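Local atomic coordinates of 2,3-dihydroxybenzoate-AMP ligase (Mycobacterium smegmatis, PDB entry 5KEI), a protein that belongs to the AMP-binding (ANL) superfamily of enzymes, with a large N-terminal part and a smaller C-terminal domain. Residues Arg37-Val50 and Pro224-Ala236. Numbering follows the deposited sequence.
Sequences RAAGYWRDQLLDSV and PRTHQDYVYNATA
Q228 is the bump that fills the hollow of the linker after helix 30-38: its CB sits over one face of the W42 indole, 3.3 Å from W42 CD2, and its chain then bends at chi2 (-79°) so that the amide runs on past the ring to the backbone at D44. There OE1 takes the N-H of D44 at 2.8 Å, the donor tilted from the carbonyl plane, while NE2 donates a hydrogen bond to D44 OD1 at 2.9 Å. R37 NH1, in a salt bridge with D44, reaches that same oxygen from the opposite face of the carboxylate, so the aspartate is gripped from two sides. Along the helix, Y232 lies beside Y41, both pointing the same way; Y41 CB stands squarely above the centre of the Y232 ring, 3.6 Å from its centroid, and the two ring planes are inclined by 33°. The Y232 hydroxyl is hydrogen-bonded to S381 and that of Y41 to D383. All this lies on the N-terminal part of an ANL-family enzyme, where the linker between helices 30-38 and 49-57 wraps the start of helix 227-240, itself opened by a T226-D229 capping box. One residue before Q228, H227 meets the linker at L46 and L47: L46 CD2 makes a CH-pi contact over the centre of the imidazole, and L47 N points almost straight at H227 ND1, 2.9 Å away, near the ring plane. A turn further on, V231 presses CG2 against L47 CD1 and V50 CG2, and L47 CD2 meets the edge of the Y230 ring, 3.9 Å from Y230 CD2. Between the two ends, one water joins Y41 O and R43 N to Q228 O.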
loop_
_atom_site.group_PDB
_atom_site.type_symbol
_atom_site.label_atom_id
_atom_site.label_comp_id
_atom_site.label_asym_id
_atom_site.label_seq_id
_atom_site.Cartn_x
_atom_site.Cartn_y
_atom_site.Cartn_z
ATOM N N ARG A 37 15.766 4.235 16.172
ATOM C CA ARG A 37 15.463 3.952 17.568
ATOM C C ARG A 37 15.972 5.113 18.443
ATOM O O ARG A 37 15.248 5.629 19.296
ATOM C CB ARG A 37 16.081 2.607 17.983
ATOM C CG ARG A 37 15.058 1.487 18.162
ATOM C CD ARG A 37 15.670 0.111 18.511
ATOM N NE ARG A 37 16.794 0.193 19.447
ATOM C CZ ARG A 37 16.727 0.029 20.766
ATOM N NH1 ARG A 37 15.582 -0.236 21.376
ATOM N NH2 ARG A 37 17.832 0.129 21.488
ATOM N N ALA A 38 17.198 5.553 18.186
ATOM C CA ALA A 38 17.766 6.695 18.910
ATOM C C ALA A 38 16.984 8.003 18.703
ATOM O O ALA A 38 16.960 8.849 19.603
ATOM C CB ALA A 38 19.228 6.896 18.515
ATOM N N ALA A 39 16.328 8.166 17.545
ATOM C CA ALA A 39 15.617 9.420 17.243
ATOM C C ALA A 39 14.167 9.409 17.722
ATOM O O ALA A 39 13.441 10.391 17.550
ATOM C CB ALA A 39 15.666 9.708 15.748
ATOM N N GLY A 40 13.735 8.293 18.301
ATOM C CA GLY A 40 12.378 8.185 18.813
ATOM C C GLY A 40 11.312 7.721 17.822
ATOM O O GLY A 40 10.136 7.632 18.183
ATOM N N TYR A 41 11.702 7.434 16.579
ATOM C CA TYR A 41 10.755 6.910 15.590
ATOM C C TYR A 41 10.305 5.490 15.970
ATOM O O TYR A 41 9.111 5.215 16.111
ATOM C CB TYR A 41 11.373 6.896 14.194
ATOM C CG TYR A 41 11.968 8.209 13.751
ATOM C CD1 TYR A 41 11.412 9.416 14.137
ATOM C CD2 TYR A 41 13.110 8.240 12.956
ATOM C CE1 TYR A 41 11.976 10.616 13.740
ATOM C CE2 TYR A 41 13.677 9.432 12.554
ATOM C CZ TYR A 41 13.111 10.619 12.943
ATOM O OH TYR A 41 13.684 11.820 12.531
ATOM N N TRP A 42 11.288 4.607 16.140
ATOM C CA TRP A 42 11.084 3.195 16.459
ATOM C C TRP A 42 11.035 2.913 17.965
ATOM O O TRP A 42 12.057 3.004 18.644
ATOM C CB TRP A 42 12.207 2.378 15.833
ATOM C CG TRP A 42 12.126 2.242 14.346
ATOM C CD1 TRP A 42 11.448 3.053 13.478
ATOM C CD2 TRP A 42 12.721 1.215 13.550
ATOM N NE1 TRP A 42 11.597 2.597 12.196
ATOM C CE2 TRP A 42 12.367 1.457 12.211
ATOM C CE3 TRP A 42 13.515 0.092 13.841
ATOM C CZ2 TRP A 42 12.787 0.651 11.163
ATOM C CZ3 TRP A 42 13.923 -0.716 12.800
ATOM C CH2 TRP A 42 13.560 -0.429 11.475
ATOM N N ARG A 43 9.868 2.537 18.480
ATOM C CA ARG A 43 9.670 2.469 19.929
ATOM C C ARG A 43 9.554 1.054 20.502
ATOM O O ARG A 43 9.056 0.869 21.616
ATOM C CB ARG A 43 8.428 3.262 20.309
ATOM C CG ARG A 43 8.516 4.719 19.944
ATOM C CD ARG A 43 9.588 5.428 20.751
ATOM N NE ARG A 43 9.076 6.066 21.963
ATOM C CZ ARG A 43 8.945 7.384 22.129
ATOM N NH1 ARG A 43 9.281 8.236 21.164
ATOM N NH2 ARG A 43 8.477 7.859 23.276
ATOM N N ASP A 44 9.972 0.063 19.721
ATOM C CA ASP A 44 10.158 -1.305 20.210
ATOM C C ASP A 44 8.885 -2.032 20.641
ATOM O O ASP A 44 8.960 -3.117 21.239
ATOM C CB ASP A 44 11.153 -1.297 21.378
ATOM C CG ASP A 44 12.477 -0.668 21.003
ATOM O OD1 ASP A 44 13.000 -0.976 19.904
ATOM O OD2 ASP A 44 12.987 0.149 21.795
ATOM N N GLN A 45 7.727 -1.442 20.357
ATOM C CA GLN A 45 6.459 -2.053 20.725
ATOM C C GLN A 45 5.721 -2.652 19.512
ATOM O O GLN A 45 5.757 -2.105 18.388
ATOM C CB GLN A 45 5.576 -1.035 21.439
ATOM C CG GLN A 45 6.193 -0.448 22.720
ATOM C CD GLN A 45 6.409 -1.496 23.809
ATOM O OE1 GLN A 45 5.507 -2.280 24.124
ATOM N NE2 GLN A 45 7.610 -1.509 24.390
ATOM N N LEU A 46 5.066 -3.785 19.749
ATOM C CA LEU A 46 4.398 -4.534 18.696
ATOM C C LEU A 46 3.167 -3.789 18.231
ATOM O O LEU A 46 2.568 -3.064 19.021
ATOM C CB LEU A 46 4.001 -5.931 19.182
ATOM C CG LEU A 46 5.089 -6.983 19.474
ATOM C CD1 LEU A 46 4.413 -8.312 19.730
ATOM C CD2 LEU A 46 6.118 -7.120 18.360
ATOM N N LEU A 47 2.770 -4.007 16.976
ATOM C CA LEU A 47 1.624 -3.313 16.408
ATOM C C LEU A 47 0.375 -3.450 17.280
ATOM O O LEU A 47 -0.340 -2.467 17.482
ATOM C CB LEU A 47 1.328 -3.817 14.984
ATOM C CG LEU A 47 0.263 -3.093 14.147
ATOM C CD1 LEU A 47 0.365 -1.570 14.285
ATOM C CD2 LEU A 47 0.356 -3.496 12.659
ATOM N N ASP A 48 0.102 -4.649 17.801
ATOM C CA ASP A 48 -1.150 -4.853 18.535
ATOM C C ASP A 48 -1.176 -4.037 19.822
ATOM O O ASP A 48 -2.228 -3.910 20.438
ATOM C CB ASP A 48 -1.394 -6.324 18.908
ATOM C CG ASP A 48 -0.483 -6.814 20.063
ATOM O OD1 ASP A 48 0.743 -6.948 19.859
ATOM O OD2 ASP A 48 -1.002 -7.021 21.197
ATOM N N SER A 49 -0.025 -3.510 20.240
ATOM C CA SER A 49 0.062 -2.777 21.503
ATOM C C SER A 49 -0.598 -1.417 21.381
ATOM O O SER A 49 -0.896 -0.771 22.400
ATOM C CB SER A 49 1.514 -2.593 21.952
ATOM O OG SER A 49 2.126 -1.548 21.212
ATOM N N VAL A 50 -0.815 -0.972 20.142
ATOM C CA VAL A 50 -1.549 0.260 19.923
ATOM C C VAL A 50 -2.936 0.127 20.564
ATOM O O VAL A 50 -3.386 1.052 21.234
ATOM C CB VAL A 50 -1.667 0.614 18.423
ATOM C CG1 VAL A 50 -2.611 1.821 18.210
ATOM C CG2 VAL A 50 -0.297 0.906 17.841
ATOM N N PRO A 224 6.063 -5.430 2.926
ATOM C CA PRO A 224 6.148 -5.754 4.357
ATOM C C PRO A 224 6.336 -4.486 5.193
ATOM O O PRO A 224 7.213 -3.657 4.925
ATOM C CB PRO A 224 7.363 -6.674 4.439
ATOM C CG PRO A 224 8.241 -6.214 3.323
ATOM C CD PRO A 224 7.339 -5.667 2.232
ATOM N N ARG A 225 5.475 -4.303 6.181
ATOM C CA ARG A 225 5.670 -3.180 7.084
ATOM C C ARG A 225 5.985 -3.788 8.432
ATOM O O ARG A 225 5.275 -4.678 8.912
ATOM C CB ARG A 225 4.444 -2.261 7.131
ATOM C CG ARG A 225 3.933 -1.799 5.750
ATOM C CD ARG A 225 4.846 -0.765 5.070
ATOM N NE ARG A 225 5.114 0.354 5.976
ATOM C CZ ARG A 225 4.589 1.573 5.881
ATOM N NH1 ARG A 225 3.777 1.892 4.882
ATOM N NH2 ARG A 225 4.911 2.479 6.784
ATOM N N THR A 226 7.085 -3.353 9.021
ATOM C CA THR A 226 7.474 -3.883 10.310
ATOM C C THR A 226 6.637 -3.250 11.407
ATOM O O THR A 226 5.987 -2.224 11.191
ATOM C CB THR A 226 8.947 -3.629 10.575
ATOM O OG1 THR A 226 9.164 -2.218 10.694
ATOM C CG2 THR A 226 9.765 -4.160 9.432
ATOM N N HIS A 227 6.641 -3.879 12.580
ATOM C CA HIS A 227 5.982 -3.321 13.758
ATOM C C HIS A 227 6.533 -1.927 14.028
ATOM O O HIS A 227 5.775 -0.976 14.239
ATOM C CB HIS A 227 6.189 -4.210 14.994
ATOM C CG HIS A 227 5.581 -5.574 14.882
ATOM N ND1 HIS A 227 4.297 -5.858 15.310
ATOM C CD2 HIS A 227 6.090 -6.747 14.437
ATOM C CE1 HIS A 227 4.038 -7.133 15.110
ATOM N NE2 HIS A 227 5.111 -7.701 14.581
ATOM N N GLN A 228 7.859 -1.823 13.999
ATOM C CA GLN A 228 8.543 -0.573 14.294
ATOM C C GLN A 228 8.026 0.561 13.407
ATOM O O GLN A 228 7.695 1.653 13.902
ATOM C CB GLN A 228 10.058 -0.728 14.112
ATOM C CG GLN A 228 10.792 -1.655 15.129
ATOM C CD GLN A 228 11.057 -0.982 16.493
ATOM O OE1 GLN A 228 10.310 -0.104 16.911
ATOM N NE2 GLN A 228 12.138 -1.391 17.173
ATOM N N ASP A 229 7.944 0.314 12.095
ATOM C CA ASP A 229 7.758 1.438 11.202
ATOM C C ASP A 229 6.280 1.746 11.041
ATOM O O ASP A 229 5.916 2.895 10.789
ATOM C CB ASP A 229 8.416 1.242 9.828
ATOM C CG ASP A 229 7.734 0.205 8.962
ATOM O OD1 ASP A 229 8.073 -0.978 9.042
ATOM O OD2 ASP A 229 6.783 0.581 8.243
ATOM N N TYR A 230 5.423 0.751 11.252
ATOM C CA TYR A 230 3.991 0.953 11.053
ATOM C C TYR A 230 3.382 1.665 12.274
ATOM O O TYR A 230 2.509 2.523 12.124
ATOM C CB TYR A 230 3.281 -0.387 10.741
ATOM C CG TYR A 230 2.104 -0.137 9.817
ATOM C CD1 TYR A 230 2.353 0.484 8.588
ATOM C CD2 TYR A 230 0.812 -0.590 10.064
ATOM C CE1 TYR A 230 1.374 0.734 7.677
ATOM C CE2 TYR A 230 -0.221 -0.347 9.101
ATOM C CZ TYR A 230 0.091 0.325 7.911
ATOM O OH TYR A 230 -0.815 0.620 6.921
ATOM N N VAL A 231 3.875 1.353 13.469
ATOM C CA VAL A 231 3.442 2.084 14.657
ATOM C C VAL A 231 3.926 3.528 14.550
ATOM O O VAL A 231 3.162 4.472 14.777
ATOM C CB VAL A 231 3.959 1.438 15.937
ATOM C CG1 VAL A 231 3.644 2.321 17.175
ATOM C CG2 VAL A 231 3.355 0.039 16.081
ATOM N N TYR A 232 5.186 3.702 14.164
ATOM C CA TYR A 232 5.673 5.051 13.883
ATOM C C TYR A 232 4.867 5.796 12.798
ATOM O O TYR A 232 4.582 6.982 12.952
ATOM C CB TYR A 232 7.161 5.028 13.487
ATOM C CG TYR A 232 7.722 6.386 13.065
ATOM C CD1 TYR A 232 7.612 7.508 13.894
ATOM C CD2 TYR A 232 8.308 6.560 11.817
ATOM C CE1 TYR A 232 8.106 8.766 13.501
ATOM C CE2 TYR A 232 8.794 7.800 11.417
ATOM C CZ TYR A 232 8.688 8.904 12.256
ATOM O OH TYR A 232 9.180 10.133 11.852
ATOM N N ASN A 233 4.439 5.092 11.749
ATOM C CA ASN A 233 3.802 5.702 10.581
ATOM C C ASN A 233 2.452 6.336 11.091
ATOM O O ASN A 233 2.084 7.485 10.826
ATOM C CB ASN A 233 3.514 4.647 9.500
ATOM C CG ASN A 233 2.842 5.243 8.304
ATOM O OD1 ASN A 233 1.651 5.279 8.244
ATOM N ND2 ASN A 233 3.613 5.581 7.290
ATOM N N ALA A 234 1.706 5.542 11.847
ATOM C CA ALA A 234 0.442 5.970 12.470
ATOM C C ALA A 234 0.619 7.083 13.523
ATOM O O ALA A 234 -0.106 8.081 13.516
ATOM C CB ALA A 234 -0.251 4.757 13.084
ATOM N N THR A 235 1.547 6.873 14.446
ATOM C CA THR A 235 1.771 7.801 15.569
ATOM C C THR A 235 2.194 9.178 15.066
ATOM O O THR A 235 1.577 10.205 15.395
ATOM C CB THR A 235 2.848 7.269 16.505
ATOM O OG1 THR A 235 2.518 5.920 16.874
ATOM C CG2 THR A 235 3.007 8.176 17.731
ATOM N N ALA A 236 3.261 9.190 14.275
ATOM C CA ALA A 236 3.766 10.421 13.694
ATOM C C ALA A 236 2.707 11.114 12.829
ATOM O O ALA A 236 2.616 12.330 12.838
ATOM C CB ALA A 236 5.022 10.146 12.881
HETATM O O HOH W 1 7.470 2.505 16.718
#